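Local coordinates for acyl-CoA dehydrogenase domain protein Tcur3481 (Thermomonospora curvata, PDB 6WY9), which binds FAD and, as a member of the acyl-CoA dehydrogenase family, probably oxidises acyl-CoA thioesters with the flavin as electron acceptor, at residues E7-L12 / L68-V73; L15-F20 / G79-P84; E41-E46 / A83-W88; V73-Q78 / A228-G233. All coordinates share one frame; numbering follows the deposited sequence.

Interaction 1: E7-L12 / L68-V73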
loop_
_atom_site.group_PDB
_atom_site.type_symbol
_atom_site.label_atom_id
_atom_site.label_comp_id
_atom_site.label_asym_id
_atom_site.label_seq_id
_atom_site.Cartn_x
_atom_site.Cartn_y
_atom_site.Cartn_z
ATOM N N GLU B 7 -9.445 -30.030 21.394
ATOM C CA GLU B 7 -8.921 -31.331 20.991
ATOM C C GLU B 7 -9.760 -31.945 19.880
ATOM O O GLU B 7 -9.219 -32.570 18.958
ATOM C CB GLU B 7 -8.865 -32.265 22.193
ATOM C CG GLU B 7 -8.128 -31.678 23.378
ATOM C CD GLU B 7 -8.292 -32.515 24.637
ATOM O OE1 GLU B 7 -7.689 -33.612 24.722
ATOM O OE2 GLU B 7 -9.038 -32.076 25.535
ATOM N N GLU B 8 -11.085 -31.778 19.948
ATOM C CA GLU B 8 -11.950 -32.237 18.866
ATOM C C GLU B 8 -11.676 -31.463 17.585
ATOM O O GLU B 8 -11.672 -32.045 16.495
ATOM C CB GLU B 8 -13.419 -32.100 19.256
ATOM C CG GLU B 8 -13.746 -32.661 20.635
ATOM C CD GLU B 8 -15.163 -32.329 21.089
ATOM O OE1 GLU B 8 -16.107 -32.531 20.301
ATOM O OE2 GLU B 8 -15.337 -31.868 22.239
ATOM N N LEU B 9 -11.460 -30.149 17.694
ATOM C CA LEU B 9 -11.144 -29.349 16.512
ATOM C C LEU B 9 -9.770 -29.712 15.936
ATOM O O LEU B 9 -9.584 -29.706 14.713
ATOM C CB LEU B 9 -11.249 -27.855 16.860
ATOM C CG LEU B 9 -12.703 -27.390 17.093
ATOM C CD1 LEU B 9 -12.799 -25.915 17.402
ATOM C CD2 LEU B 9 -13.598 -27.709 15.912
ATOM N N THR B 10 -8.812 -30.066 16.791
ATOM C CA THR B 10 -7.542 -30.586 16.303
ATOM C C THR B 10 -7.724 -31.915 15.579
ATOM O O THR B 10 -7.192 -32.113 14.477
ATOM C CB THR B 10 -6.571 -30.743 17.469
ATOM O OG1 THR B 10 -6.279 -29.452 18.001
ATOM C CG2 THR B 10 -5.295 -31.383 17.012
ATOM N N GLU B 11 -8.450 -32.853 16.190
ATOM C CA GLU B 11 -8.769 -34.095 15.494
ATOM C C GLU B 11 -9.464 -33.807 14.166
ATOM O O GLU B 11 -9.124 -34.393 13.128
ATOM C CB GLU B 11 -9.637 -34.990 16.382
ATOM C CG GLU B 11 -9.026 -35.251 17.747
ATOM C CD GLU B 11 -9.823 -36.248 18.589
ATOM O OE1 GLU B 11 -10.725 -36.927 18.040
ATOM O OE2 GLU B 11 -9.541 -36.355 19.804
ATOM N N LEU B 12 -10.451 -32.912 14.179
ATOM C CA LEU B 12 -11.118 -32.530 12.938
ATOM C C LEU B 12 -10.100 -32.101 11.890
ATOM O O LEU B 12 -10.124 -32.549 10.737
ATOM C CB LEU B 12 -12.097 -31.389 13.228
ATOM C CG LEU B 12 -13.162 -30.990 12.211
ATOM C CD1 LEU B 12 -14.070 -29.994 12.886
ATOM C CD2 LEU B 12 -12.539 -30.368 11.013
ATOM N N LEU B 68 -20.136 -23.191 13.913
ATOM C CA LEU B 68 -19.401 -22.415 12.924
ATOM C C LEU B 68 -17.897 -22.609 13.078
ATOM O O LEU B 68 -17.185 -22.659 12.071
ATOM C CB LEU B 68 -19.805 -20.942 13.028
ATOM C CG LEU B 68 -19.190 -19.953 12.022
ATOM C CD1 LEU B 68 -19.469 -20.282 10.535
ATOM C CD2 LEU B 68 -19.599 -18.515 12.376
ATOM N N GLY B 69 -17.409 -22.800 14.309
ATOM C CA GLY B 69 -15.980 -23.043 14.512
ATOM C C GLY B 69 -15.471 -24.271 13.785
ATOM O O GLY B 69 -14.412 -24.238 13.128
ATOM N N ALA B 70 -16.188 -25.393 13.923
ATOM C CA ALA B 70 -15.794 -26.602 13.206
ATOM C C ALA B 70 -15.862 -26.374 11.698
ATOM O O ALA B 70 -14.983 -26.828 10.947
ATOM C CB ALA B 70 -16.688 -27.788 13.611
ATOM N N LEU B 71 -16.909 -25.685 11.232
ATOM C CA LEU B 71 -16.991 -25.389 9.813
ATOM C C LEU B 71 -15.754 -24.613 9.359
ATOM O O LEU B 71 -15.125 -24.948 8.345
ATOM C CB LEU B 71 -18.265 -24.598 9.505
ATOM C CG LEU B 71 -18.318 -24.188 8.024
ATOM C CD1 LEU B 71 -18.214 -25.411 7.083
ATOM C CD2 LEU B 71 -19.550 -23.297 7.716
ATOM N N CYS B 72 -15.351 -23.617 10.139
ATOM C CA CYS B 72 -14.200 -22.807 9.725
ATOM C C CYS B 72 -12.907 -23.622 9.733
ATOM O O CYS B 72 -12.028 -23.406 8.887
ATOM C CB CYS B 72 -14.092 -21.580 10.613
ATOM S SG CYS B 72 -15.419 -20.343 10.216
ATOM N N VAL B 73 -12.762 -24.561 10.675
ATOM C CA VAL B 73 -11.573 -25.409 10.687
ATOM C C VAL B 73 -11.538 -26.253 9.425
ATOM O O VAL B 73 -10.508 -26.352 8.750
ATOM C CB VAL B 73 -11.543 -26.275 11.969
ATOM C CG1 VAL B 73 -10.473 -27.355 11.912
ATOM C CG2 VAL B 73 -11.291 -25.398 13.171
#
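Leu9 and Leu12, one helical turn apart, reach from helix 5-23 to Ala70 and Val73, themselves a turn apart on helix 67-80. The two segments run in nearly the same direction, their axes 9.9 Å apart at closest approach and inclined by 30°, within the N-terminal helical domain of the acyl-CoA dehydrogenase fold. The tight place is at Ala70. Its CB lies only 3.5 Å from Leu12 CD1, closer than carbons usually come, while Leu9 CD2 rests 3.7 Å from Ala70 CA. A single methyl suits this position because two leucine branches close over it. Leu12 holds its CG anti to the backbone N (chi1 -166°), which carries both of its methyls across to the other helix: CD1 goes to Ala70, and CD2 meets Val73 CG1 at 3.8 Å. Val73 CG1 also sits 3.8 Å from the backbone O of Leu9. The fit slackens between Leu9 and Val73, where Leu9 CD2 stays 4.3 Å from Val73 CG2; Leu9 is also partly exposed. Beyond it helix 5-23 turns a polar side to solvent with Glu7, Glu8, Thr10 and Glu11, so that the helix is amphipathic. On the far side of helix 67-80, Leu68 and Cys72 pack on helix 215-248. Joined here mainly by aliphatic carbon, the two segments depend on close fit and the burial of methyl groups, with no directional bond to fix their register.

Interaction 2: L15-F20 / G79-P84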
loop_
_atom_site.group_PDB
_atom_site.type_symbol
_atom_site.label_atom_id
_atom_site.label_comp_id
_atom_site.label_asym_id
_atom_site.label_seq_id
_atom_site.Cartn_x
_atom_site.Cartn_y
_atom_site.Cartn_z
ATOM N N LEU B 15 -7.908 -34.952 10.385
ATOM C CA LEU B 15 -8.671 -35.821 9.496
ATOM C C LEU B 15 -8.881 -35.142 8.147
ATOM O O LEU B 15 -8.631 -35.739 7.086
ATOM C CB LEU B 15 -10.001 -36.176 10.161
ATOM C CG LEU B 15 -10.966 -37.209 9.599
ATOM C CD1 LEU B 15 -10.197 -38.416 9.085
ATOM C CD2 LEU B 15 -12.014 -37.629 10.681
ATOM N N ALA B 16 -9.347 -33.888 8.170
ATOM C CA ALA B 16 -9.553 -33.167 6.918
ATOM C C ALA B 16 -8.248 -33.052 6.145
ATOM O O ALA B 16 -8.211 -33.262 4.926
ATOM C CB ALA B 16 -10.144 -31.785 7.184
ATOM N N ARG B 17 -7.160 -32.773 6.849
ATOM C CA ARG B 17 -5.873 -32.639 6.183
ATOM C C ARG B 17 -5.491 -33.918 5.449
ATOM O O ARG B 17 -4.994 -33.865 4.319
ATOM C CB ARG B 17 -4.803 -32.270 7.199
ATOM C CG ARG B 17 -3.431 -32.097 6.592
ATOM C CD ARG B 17 -2.538 -31.283 7.553
ATOM N NE ARG B 17 -2.923 -29.861 7.627
ATOM C CZ ARG B 17 -2.605 -29.018 8.617
ATOM N NH1 ARG B 17 -1.897 -29.417 9.666
ATOM N NH2 ARG B 17 -3.007 -27.758 8.566
ATOM N N GLN B 18 -5.703 -35.080 6.078
ATOM C CA GLN B 18 -5.314 -36.327 5.434
ATOM C C GLN B 18 -6.176 -36.585 4.210
ATOM O O GLN B 18 -5.683 -37.028 3.164
ATOM C CB GLN B 18 -5.445 -37.497 6.409
ATOM C CG GLN B 18 -5.011 -38.822 5.789
ATOM C CD GLN B 18 -3.518 -38.868 5.500
ATOM O OE1 GLN B 18 -3.084 -38.953 4.337
ATOM N NE2 GLN B 18 -2.719 -38.788 6.558
ATOM N N ILE B 19 -7.481 -36.349 4.337
ATOM C CA ILE B 19 -8.376 -36.626 3.221
ATOM C C ILE B 19 -8.064 -35.682 2.055
ATOM O O ILE B 19 -7.917 -36.110 0.899
ATOM C CB ILE B 19 -9.833 -36.539 3.702
ATOM C CG1 ILE B 19 -10.107 -37.713 4.664
ATOM C CG2 ILE B 19 -10.880 -36.465 2.531
ATOM C CD1 ILE B 19 -11.477 -37.595 5.276
ATOM N N PHE B 20 -7.885 -34.394 2.357
ATOM C CA PHE B 20 -7.576 -33.435 1.301
ATOM C C PHE B 20 -6.226 -33.732 0.675
ATOM O O PHE B 20 -6.056 -33.601 -0.537
ATOM C CB PHE B 20 -7.602 -32.003 1.852
ATOM C CG PHE B 20 -8.989 -31.478 2.147
ATOM C CD1 PHE B 20 -10.032 -31.654 1.243
ATOM C CD2 PHE B 20 -9.241 -30.774 3.314
ATOM C CE1 PHE B 20 -11.299 -31.150 1.499
ATOM C CE2 PHE B 20 -10.515 -30.274 3.573
ATOM C CZ PHE B 20 -11.539 -30.462 2.677
ATOM N N GLY B 79 -9.180 -24.814 1.932
ATOM C CA GLY B 79 -8.453 -23.807 1.167
ATOM C C GLY B 79 -6.963 -24.080 1.080
ATOM O O GLY B 79 -6.325 -23.780 0.063
ATOM N N ARG B 80 -6.383 -24.673 2.129
ATOM C CA ARG B 80 -4.958 -25.012 2.085
ATOM C C ARG B 80 -4.602 -25.893 0.888
ATOM O O ARG B 80 -3.460 -25.873 0.407
ATOM C CB ARG B 80 -4.578 -25.732 3.365
ATOM C CG ARG B 80 -3.643 -25.005 4.220
ATOM C CD ARG B 80 -3.480 -25.765 5.506
ATOM N NE ARG B 80 -3.164 -24.858 6.593
ATOM C CZ ARG B 80 -4.017 -24.494 7.545
ATOM N NH1 ARG B 80 -5.265 -24.973 7.576
ATOM N NH2 ARG B 80 -3.603 -23.652 8.488
ATOM N N HIS B 81 -5.561 -26.685 0.422
ATOM C CA HIS B 81 -5.367 -27.661 -0.655
ATOM C C HIS B 81 -6.147 -27.348 -1.924
ATOM O O HIS B 81 -6.200 -28.204 -2.809
ATOM C CB HIS B 81 -5.798 -29.040 -0.161
ATOM C CG HIS B 81 -4.982 -29.509 0.990
ATOM N ND1 HIS B 81 -5.401 -29.361 2.295
ATOM C CD2 HIS B 81 -3.746 -30.042 1.041
ATOM C CE1 HIS B 81 -4.464 -29.822 3.104
ATOM N NE2 HIS B 81 -3.444 -30.233 2.369
ATOM N N VAL B 82 -6.796 -26.170 -1.998
ATOM C CA VAL B 82 -7.676 -25.769 -3.096
ATOM C C VAL B 82 -8.518 -26.983 -3.521
ATOM O O VAL B 82 -8.573 -27.346 -4.694
ATOM C CB VAL B 82 -6.867 -25.113 -4.253
ATOM C CG1 VAL B 82 -6.296 -23.700 -3.767
ATOM C CG2 VAL B 82 -5.682 -25.961 -4.722
ATOM N N ALA B 83 -9.163 -27.635 -2.560
ATOM C CA ALA B 83 -9.789 -28.930 -2.847
ATOM C C ALA B 83 -11.163 -28.700 -3.466
ATOM O O ALA B 83 -11.979 -27.957 -2.891
ATOM C CB ALA B 83 -9.927 -29.777 -1.591
ATOM N N PRO B 84 -11.436 -29.267 -4.661
ATOM C CA PRO B 84 -12.675 -28.894 -5.384
ATOM C C PRO B 84 -13.939 -29.597 -4.895
ATOM O O PRO B 84 -14.460 -30.529 -5.515
ATOM C CB PRO B 84 -12.334 -29.273 -6.832
ATOM C CG PRO B 84 -11.415 -30.494 -6.684
ATOM C CD PRO B 84 -10.529 -30.080 -5.508
#
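Phe20, on helix 5-23, packs against His81 and Ala83 where a Schellman motif ends helix 67-80. Val82, at positive phi, is the C-prime residue of this motif; its N bonds to Gly79 O, and Ala83 N bonds to Gln78 O. The chain thus turns out of the helix and presents Ala83 to the phenylalanine. The apolar contact is close, with Ala83 CB 3.4 Å from Phe20 CD1, and a small methyl fits so near a ring. The aromatic pair overlaps little: the Phe20 and His81 planes are 30° apart and their centroids 6.0 Å, so Phe20 CB, rather than its ring, lies nearest the imidazole, 3.5 Å from ND1. That ND1 is hydrogen-bonded to Glu77 O, which fixes how the imidazole is turned. The charged groups lie on the partly exposed side. Arg17 and Arg80 bring their guanidinium groups together with planes 78° apart, and Glu77 OE2 forms a salt bridge to each, so the carboxylate probably offsets the like charges; Arg80 also pairs with Glu76. Arg17 bends at chi3 (-71°) to bring its head across, and its NH2 stands over one face of the Arg80 guanidinium, off its centre, 3.5 Å from Arg80 NE.

Interaction 3: E41-E46 / A83-W88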
loop_
_atom_site.group_PDB
_atom_site.type_symbol
_atom_site.label_atom_id
_atom_site.label_comp_id
_atom_site.label_asym_id
_atom_site.label_seq_id
_atom_site.Cartn_x
_atom_site.Cartn_y
_atom_site.Cartn_z
ATOM N N GLU B 41 -16.649 -35.836 -6.585
ATOM C CA GLU B 41 -17.682 -36.588 -5.877
ATOM C C GLU B 41 -17.064 -37.636 -4.964
ATOM O O GLU B 41 -17.696 -38.064 -3.985
ATOM C CB GLU B 41 -18.618 -37.262 -6.871
ATOM C CG GLU B 41 -19.352 -36.318 -7.768
ATOM C CD GLU B 41 -20.394 -35.487 -7.029
ATOM O OE1 GLU B 41 -20.766 -35.833 -5.884
ATOM O OE2 GLU B 41 -20.834 -34.475 -7.607
ATOM N N THR B 42 -15.854 -38.092 -5.303
ATOM C CA THR B 42 -15.163 -39.045 -4.445
ATOM C C THR B 42 -14.752 -38.373 -3.144
ATOM O O THR B 42 -14.996 -38.896 -2.049
ATOM C CB THR B 42 -13.945 -39.617 -5.183
ATOM O OG1 THR B 42 -14.411 -40.230 -6.398
ATOM C CG2 THR B 42 -13.271 -40.706 -4.303
ATOM N N LEU B 43 -14.155 -37.195 -3.258
ATOM C CA LEU B 43 -13.807 -36.407 -2.081
ATOM C C LEU B 43 -15.041 -36.106 -1.225
ATOM O O LEU B 43 -14.985 -36.174 0.011
ATOM C CB LEU B 43 -13.148 -35.114 -2.522
ATOM C CG LEU B 43 -12.714 -34.168 -1.396
ATOM C CD1 LEU B 43 -11.835 -34.927 -0.373
ATOM C CD2 LEU B 43 -11.971 -32.922 -1.976
ATOM N N TRP B 44 -16.162 -35.763 -1.871
ATOM C CA TRP B 44 -17.397 -35.501 -1.143
ATOM C C TRP B 44 -17.824 -36.724 -0.331
ATOM O O TRP B 44 -18.222 -36.613 0.833
ATOM C CB TRP B 44 -18.511 -35.114 -2.116
ATOM C CG TRP B 44 -19.669 -34.540 -1.385
ATOM C CD1 TRP B 44 -20.842 -35.167 -1.044
ATOM C CD2 TRP B 44 -19.746 -33.216 -0.851
ATOM N NE1 TRP B 44 -21.650 -34.299 -0.348
ATOM C CE2 TRP B 44 -20.998 -33.098 -0.206
ATOM C CE3 TRP B 44 -18.872 -32.112 -0.858
ATOM C CZ2 TRP B 44 -21.413 -31.905 0.430
ATOM C CZ3 TRP B 44 -19.301 -30.902 -0.226
ATOM C CH2 TRP B 44 -20.555 -30.825 0.406
ATOM N N ARG B 45 -17.786 -37.899 -0.948
ATOM C CA ARG B 45 -18.217 -39.103 -0.241
ATOM C C ARG B 45 -17.253 -39.460 0.886
ATOM O O ARG B 45 -17.669 -39.936 1.955
ATOM C CB ARG B 45 -18.352 -40.267 -1.219
ATOM C CG ARG B 45 -19.575 -40.227 -2.133
ATOM C CD ARG B 45 -19.677 -41.540 -2.956
ATOM N NE ARG B 45 -18.457 -41.849 -3.718
ATOM C CZ ARG B 45 -17.528 -42.736 -3.345
ATOM N NH1 ARG B 45 -17.664 -43.415 -2.211
ATOM N NH2 ARG B 45 -16.455 -42.948 -4.105
ATOM N N GLU B 46 -15.964 -39.253 0.660
ATOM C CA GLU B 46 -14.971 -39.506 1.706
ATOM C C GLU B 46 -15.193 -38.584 2.906
ATOM O O GLU B 46 -15.165 -39.026 4.062
ATOM C CB GLU B 46 -13.561 -39.308 1.130
ATOM C CG GLU B 46 -13.192 -40.245 -0.052
ATOM C CD GLU B 46 -12.674 -41.555 0.443
ATOM O OE1 GLU B 46 -11.941 -41.497 1.453
ATOM O OE2 GLU B 46 -13.023 -42.622 -0.130
ATOM N N ALA B 83 -9.163 -27.635 -2.560
ATOM C CA ALA B 83 -9.789 -28.930 -2.847
ATOM C C ALA B 83 -11.163 -28.700 -3.466
ATOM O O ALA B 83 -11.979 -27.957 -2.891
ATOM C CB ALA B 83 -9.927 -29.777 -1.591
ATOM N N PRO B 84 -11.436 -29.267 -4.661
ATOM C CA PRO B 84 -12.675 -28.894 -5.384
ATOM C C PRO B 84 -13.939 -29.597 -4.895
ATOM O O PRO B 84 -14.460 -30.529 -5.515
ATOM C CB PRO B 84 -12.334 -29.273 -6.832
ATOM C CG PRO B 84 -11.415 -30.494 -6.684
ATOM C CD PRO B 84 -10.529 -30.080 -5.508
ATOM N N VAL B 85 -14.488 -29.120 -3.777
ATOM C CA VAL B 85 -15.813 -29.571 -3.310
ATOM C C VAL B 85 -16.579 -28.368 -2.772
ATOM O O VAL B 85 -16.003 -27.459 -2.184
ATOM C CB VAL B 85 -15.714 -30.647 -2.192
ATOM C CG1 VAL B 85 -15.540 -32.037 -2.749
ATOM C CG2 VAL B 85 -14.575 -30.322 -1.206
ATOM N N PRO B 86 -17.923 -28.376 -2.936
ATOM C CA PRO B 86 -18.693 -27.172 -2.535
ATOM C C PRO B 86 -19.056 -27.172 -1.049
ATOM O O PRO B 86 -20.232 -27.224 -0.658
ATOM C CB PRO B 86 -19.925 -27.272 -3.435
ATOM C CG PRO B 86 -20.221 -28.781 -3.383
ATOM C CD PRO B 86 -18.802 -29.411 -3.522
ATOM N N LEU B 87 -18.034 -27.138 -0.189
ATOM C CA LEU B 87 -18.321 -27.211 1.242
ATOM C C LEU B 87 -18.996 -25.930 1.739
ATOM O O LEU B 87 -19.990 -25.994 2.474
ATOM C CB LEU B 87 -17.028 -27.488 2.023
ATOM C CG LEU B 87 -16.465 -28.916 1.922
ATOM C CD1 LEU B 87 -15.008 -28.942 2.508
ATOM C CD2 LEU B 87 -17.340 -29.938 2.639
ATOM N N TRP B 88 -18.482 -24.753 1.346
ATOM C CA TRP B 88 -19.135 -23.610 1.986
ATOM C C TRP B 88 -20.554 -23.405 1.448
ATOM O O TRP B 88 -21.465 -23.164 2.253
ATOM C CB TRP B 88 -18.275 -22.321 1.925
ATOM C CG TRP B 88 -18.244 -21.542 0.635
ATOM C CD1 TRP B 88 -17.266 -21.580 -0.335
ATOM C CD2 TRP B 88 -19.216 -20.577 0.182
ATOM N NE1 TRP B 88 -17.595 -20.720 -1.363
ATOM C CE2 TRP B 88 -18.790 -20.113 -1.080
ATOM C CE3 TRP B 88 -20.431 -20.107 0.699
ATOM C CZ2 TRP B 88 -19.526 -19.161 -1.820
ATOM C CZ3 TRP B 88 -21.155 -19.175 -0.031
ATOM C CH2 TRP B 88 -20.699 -18.712 -1.273
#
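Trp44 reaches from helix 41-49 with the six-membered part of its indole leading, and Val85, Pro86 and Leu87 receive it. Its CG stands anti to the backbone N (chi1 -167°), a torsion that carries the ring across to the chain leading into helix 87-100. Val85 CB lies at the ring edge, near its plane, 3.7 Å from Trp44 CE3. Pro86 meets the ring obliquely, its CD 3.7 Å from Trp44 CZ3. Leu87 and Trp44 slide past each other in opposite directions, so that Leu87 CD2 comes within 3.6 Å of Trp44 CZ3. Leu43, the preceding residue on the helix, crosses Val85 at about a right angle. Its CD2 fits against both valine methyls, 3.8 Å from Val85 CG1 and equally far from Val85 CG2, and also touches the methyl of Ala83. The branched valine suits this place, since CB serves the indole while CG1 and CG2 serve the leucine. Pro86, the N-cap of helix 87-100 and centre of an inverse gamma turn, offers the indole a rigid ring that meets it through CD and CG. Trp44 also makes a cation-pi interaction with Arg118, which in turn forms a salt bridge to Glu41. Were the indole cut back to an alanine here, a gap would probably open beside Val85, Pro86 and Leu87, and Arg118 would lose its aromatic partner. All the touching residues are buried and bring mainly hydrocarbon to the contact, so the start of helix 87-100 is held to helix 41-49 by shape and exclusion of water, while Arg118 adds a charged partner to the indole.

Interaction 4: V73-Q78 / A228-G233; sequences VLLEEQ and AAVQLG
The segments of helices 67-80 and 215-248 approach to 6.6 Å between axes, inclined by 39°, and Glu76 CA and Gly233 CA are only 4.2 Å apart. At this distance backbones meet directly: Gly233 CA lies 3.2 Å from Glu76 O, and Glu76 CA 3.4 Å from Ala229 O, both as CA-H...O contacts. Glycine fits because a beta carbon at 233 would run into Glu76 O. Ala229, a turn earlier, adds only a methyl, 3.8 Å from Leu75 CB. Val230 CG2 packs on the same Leu75 CB at 3.7 Å, and Val230 CA makes a third CA-H...O contact, to Leu75 O. Glu76 is fully extended (chi1 178°, chi2 -180°), laying its aliphatic part along Gly233 and its carboxylate against Leu232, with OE2 3.4 Å from Leu232 CD2. The buried OE2 forms a salt bridge to Arg80. With the carboxylate of Glu76 replaced by the methyl of an alanine, Arg80 is likely to lose one of its acidic partners and Leu232 to face a gap. Around this pair, helix 5-23 touches Val73 and Gln78, helix 87-100 covers Leu75, helix 260-288 packs on Leu232, and helix 330-340 closes over Val230, so that the N-terminal helices are joined here to the C-terminal helical bundle.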
loop_
_atom_site.group_PDB
_atom_site.type_symbol
_atom_site.label_atom_id
_atom_site.label_comp_id
_atom_site.label_asym_id
_atom_site.label_seq_id
_atom_site.Cartn_x
_atom_site.Cartn_y
_atom_site.Cartn_z
ATOM N N VAL B 73 -12.762 -24.561 10.675
ATOM C CA VAL B 73 -11.573 -25.409 10.687
ATOM C C VAL B 73 -11.538 -26.253 9.425
ATOM O O VAL B 73 -10.508 -26.352 8.750
ATOM C CB VAL B 73 -11.543 -26.275 11.969
ATOM C CG1 VAL B 73 -10.473 -27.355 11.912
ATOM C CG2 VAL B 73 -11.291 -25.398 13.171
ATOM N N LEU B 74 -12.685 -26.834 9.061
ATOM C CA LEU B 74 -12.753 -27.628 7.837
ATOM C C LEU B 74 -12.495 -26.779 6.588
ATOM O O LEU B 74 -11.789 -27.221 5.673
ATOM C CB LEU B 74 -14.114 -28.311 7.734
ATOM C CG LEU B 74 -14.411 -29.089 6.455
ATOM C CD1 LEU B 74 -13.508 -30.354 6.313
ATOM C CD2 LEU B 74 -15.903 -29.474 6.399
ATOM N N LEU B 75 -13.093 -25.577 6.507
ATOM C CA LEU B 75 -12.908 -24.732 5.325
ATOM C C LEU B 75 -11.467 -24.260 5.189
ATOM O O LEU B 75 -10.977 -24.044 4.065
ATOM C CB LEU B 75 -13.859 -23.506 5.382
ATOM C CG LEU B 75 -15.347 -23.876 5.236
ATOM C CD1 LEU B 75 -16.257 -22.632 5.264
ATOM C CD2 LEU B 75 -15.581 -24.742 3.961
ATOM N N GLU B 76 -10.814 -23.987 6.322
ATOM C CA GLU B 76 -9.436 -23.552 6.257
ATOM C C GLU B 76 -8.546 -24.664 5.702
ATOM O O GLU B 76 -7.693 -24.414 4.833
ATOM C CB GLU B 76 -8.959 -23.087 7.637
ATOM C CG GLU B 76 -7.500 -22.676 7.613
ATOM C CD GLU B 76 -6.951 -22.200 8.967
ATOM O OE1 GLU B 76 -7.693 -22.183 9.972
ATOM O OE2 GLU B 76 -5.752 -21.841 9.016
ATOM N N GLU B 77 -8.721 -25.898 6.173
ATOM C CA GLU B 77 -7.983 -26.998 5.543
ATOM C C GLU B 77 -8.344 -27.147 4.078
ATOM O O GLU B 77 -7.484 -27.483 3.262
ATOM C CB GLU B 77 -8.252 -28.346 6.223
ATOM C CG GLU B 77 -7.390 -28.582 7.385
ATOM C CD GLU B 77 -5.892 -28.424 7.112
ATOM O OE1 GLU B 77 -5.281 -29.024 6.182
ATOM O OE2 GLU B 77 -5.320 -27.702 7.901
ATOM N N GLN B 78 -9.621 -26.995 3.735
ATOM C CA GLN B 78 -9.977 -27.103 2.327
ATOM C C GLN B 78 -9.217 -26.078 1.487
ATOM O O GLN B 78 -8.646 -26.417 0.439
ATOM C CB GLN B 78 -11.483 -26.953 2.116
ATOM C CG GLN B 78 -11.760 -26.753 0.623
ATOM C CD GLN B 78 -13.151 -26.316 0.294
ATOM O OE1 GLN B 78 -13.847 -25.662 1.102
ATOM N NE2 GLN B 78 -13.572 -26.615 -0.927
ATOM N N ALA B 228 -14.013 -16.180 4.530
ATOM C CA ALA B 228 -12.741 -15.801 5.131
ATOM C C ALA B 228 -11.984 -17.027 5.627
ATOM O O ALA B 228 -10.756 -17.062 5.534
ATOM C CB ALA B 228 -12.958 -14.800 6.247
ATOM N N ALA B 229 -12.686 -18.067 6.104
ATOM C CA ALA B 229 -11.960 -19.274 6.520
ATOM C C ALA B 229 -11.249 -19.934 5.336
ATOM O O ALA B 229 -10.082 -20.349 5.444
ATOM C CB ALA B 229 -12.906 -20.268 7.210
ATOM N N VAL B 230 -11.937 -20.043 4.191
ATOM C CA VAL B 230 -11.307 -20.651 3.013
ATOM C C VAL B 230 -10.108 -19.811 2.589
ATOM O O VAL B 230 -9.029 -20.330 2.264
ATOM C CB VAL B 230 -12.329 -20.771 1.860
ATOM C CG1 VAL B 230 -11.659 -21.390 0.603
ATOM C CG2 VAL B 230 -13.585 -21.544 2.307
ATOM N N GLN B 231 -10.287 -18.491 2.588
ATOM C CA GLN B 231 -9.220 -17.614 2.140
ATOM C C GLN B 231 -8.015 -17.749 3.050
ATOM O O GLN B 231 -6.867 -17.681 2.596
ATOM C CB GLN B 231 -9.700 -16.152 2.121
ATOM C CG GLN B 231 -8.706 -15.183 1.427
ATOM C CD GLN B 231 -8.816 -15.259 -0.077
ATOM O OE1 GLN B 231 -8.900 -16.357 -0.647
ATOM N NE2 GLN B 231 -8.827 -14.092 -0.740
ATOM N N LEU B 232 -8.254 -17.831 4.351
ATOM C CA LEU B 232 -7.122 -18.047 5.245
ATOM C C LEU B 232 -6.340 -19.288 4.816
ATOM O O LEU B 232 -5.103 -19.268 4.791
ATOM C CB LEU B 232 -7.616 -18.198 6.684
ATOM C CG LEU B 232 -6.541 -18.540 7.745
ATOM C CD1 LEU B 232 -5.418 -17.398 7.868
ATOM C CD2 LEU B 232 -7.290 -18.767 9.069
ATOM N N GLY B 233 -7.044 -20.384 4.487
ATOM C CA GLY B 233 -6.350 -21.598 4.088
ATOM C C GLY B 233 -5.646 -21.439 2.747
ATOM O O GLY B 233 -4.492 -21.859 2.579
#

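Overall arrangement
Helix 67-80 is the common element of interactions 1, 2 and 4: its start, and its end with the turn that follows, meet helix 5-23, while its C-terminal half presses on helix 215-248. Interaction 4 is the most central, about 8 Å from the chain's centre to its own, and joins the N- and C-terminal helical domains by backbone closeness. Interactions 1 and 3 are buried aliphatic or aromatic packing within the N-terminal domain. Interaction 2, partly buried, mixes rings with charge. Ala83 packs in both interaction 2 and interaction 3, and Phe20 also touches Leu43 and Leu87 there. Salt bridges tie interaction 2 to interaction 4 through Glu76 and Glu77.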